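Local coordinates for NS3-like protein (Alongshan virus, PDB 6M40) that probably hydrolyses nucleoside triphosphates such as ATP to unwind RNA, as the helicase domain of a flavivirus-like NS3 protein, at residues Glu332-Cys336 with Glu375-Met381. Numbering follows the deposited sequence.
Sequences EANMC and ETLTEAM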
# COMPACT_ATOMS: atom_id res chain seq x y z
N GLU A 332 10.79 3.45 8.76
CA GLU A 332 9.89 3.12 9.86
C GLU A 332 9.69 1.62 9.98
O GLU A 332 9.56 1.09 11.10
CB GLU A 332 8.55 3.85 9.69
CG GLU A 332 8.72 5.33 9.36
CD GLU A 332 7.55 6.22 9.74
OE1 GLU A 332 6.41 5.95 9.32
OE2 GLU A 332 7.78 7.22 10.44
N ALA A 333 9.68 0.89 8.86
CA ALA A 333 9.54 -0.56 8.93
C ALA A 333 10.74 -1.20 9.62
O ALA A 333 10.57 -2.05 10.51
CB ALA A 333 9.33 -1.14 7.54
N ASN A 334 11.96 -0.80 9.24
CA ASN A 334 13.15 -1.38 9.84
C ASN A 334 13.28 -0.96 11.30
O ASN A 334 13.71 -1.75 12.14
CB ASN A 334 14.40 -0.96 9.06
CG ASN A 334 14.68 -1.86 7.85
OD1 ASN A 334 14.41 -3.06 7.86
ND2 ASN A 334 15.24 -1.27 6.79
N MSE A 335 12.92 0.28 11.62
CA MSE A 335 12.96 0.73 13.00
C MSE A 335 12.11 -0.20 13.88
O MSE A 335 12.55 -0.63 14.94
CB MSE A 335 12.47 2.17 13.12
CG MSE A 335 13.51 3.20 12.69
SE MSE A 335 12.73 5.00 12.70
CE MSE A 335 12.50 5.25 14.66
N CYS A 336 10.90 -0.51 13.42
CA CYS A 336 10.04 -1.43 14.15
C CYS A 336 10.61 -2.83 14.17
O CYS A 336 10.55 -3.52 15.20
CB CYS A 336 8.65 -1.49 13.52
SG CYS A 336 7.81 0.08 13.37
N GLU A 375 0.73 9.16 12.85
CA GLU A 375 1.09 8.64 11.53
C GLU A 375 2.57 8.27 11.46
O GLU A 375 2.93 7.25 10.87
CB GLU A 375 0.71 9.64 10.43
CG GLU A 375 1.67 10.81 10.22
CD GLU A 375 1.78 11.71 11.43
OE1 GLU A 375 1.15 11.41 12.45
OE2 GLU A 375 2.49 12.73 11.34
N THR A 376 3.43 9.06 12.11
CA THR A 376 4.87 8.85 12.05
C THR A 376 5.35 8.16 13.32
O THR A 376 4.97 8.55 14.43
CB THR A 376 5.60 10.18 11.89
OG1 THR A 376 5.37 11.00 13.04
CG2 THR A 376 5.13 10.90 10.64
N LEU A 377 6.18 7.12 13.15
CA LEU A 377 6.84 6.52 14.30
C LEU A 377 7.75 7.52 14.99
O LEU A 377 7.89 7.50 16.22
CB LEU A 377 7.63 5.29 13.85
CG LEU A 377 8.47 4.49 14.85
CD1 LEU A 377 7.67 4.11 16.08
CD2 LEU A 377 9.00 3.25 14.16
N THR A 378 8.35 8.43 14.22
CA THR A 378 9.18 9.46 14.83
C THR A 378 8.39 10.27 15.86
O THR A 378 8.90 10.57 16.94
CB THR A 378 9.76 10.38 13.75
OG1 THR A 378 8.70 11.17 13.18
CG2 THR A 378 10.42 9.57 12.65
N GLU A 379 7.15 10.63 15.54
CA GLU A 379 6.37 11.41 16.49
C GLU A 379 5.87 10.54 17.65
O GLU A 379 5.68 11.05 18.76
CB GLU A 379 5.18 12.10 15.80
CG GLU A 379 4.38 13.01 16.74
CD GLU A 379 3.29 13.81 16.03
OE1 GLU A 379 2.98 13.51 14.85
OE2 GLU A 379 2.74 14.74 16.65
N ALA A 380 5.63 9.25 17.40
CA ALA A 380 5.25 8.36 18.48
C ALA A 380 6.31 8.34 19.58
O ALA A 380 5.98 8.12 20.76
CB ALA A 380 5.02 6.95 17.95
N MSE A 381 7.57 8.53 19.21
CA MSE A 381 8.67 8.54 20.16
C MSE A 381 8.62 9.81 21.02
O MSE A 381 9.13 9.84 22.14
CB MSE A 381 10.02 8.43 19.42
CG MSE A 381 10.19 7.11 18.71
SE MSE A 381 11.77 7.06 17.48
CE MSE A 381 13.17 7.48 18.79
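Glu332 reaches from helix 328-339 to the first turn of helix 377-383, joining two helices of the helical C-terminal domain of this NS3-like helicase. Its carboxylate accepts from Leu377 N at OE2 (3.1 Å), with an N-H...O angle of 137° and the donor standing 55° out of the carboxylate plane. A glutamate suits this place because backbone N-H groups are left without helical partners at a helix start. The same OE2 is in a salt bridge with Arg411, which probably favours the charged form. Thr376 is the N-cap, its OG1 accepting from Glu379 N at 3.1 Å.

The tight, buried part lies around Leu377. Its CG is anti to the backbone N (chi1 178°), which carries CD2 toward helix 328-339, 3.8 Å from Met335 CB and 3.5 Å from Cys336 SG. This one methyl meets both residues at once, and Trp368 of helix 362-371 packs against both Leu377 and Cys336. The side of Glu375 and Glu379 is looser: Glu375 is exposed and its CB is directed away from helix 328-339, while partly exposed Glu379 turns to Arg400. One turn beyond Leu377, partly exposed Met381 meets Met335: both are flexible selenomethionines that bend at chi3, and Met335 CE comes to 3.4 Å from Met381 SE.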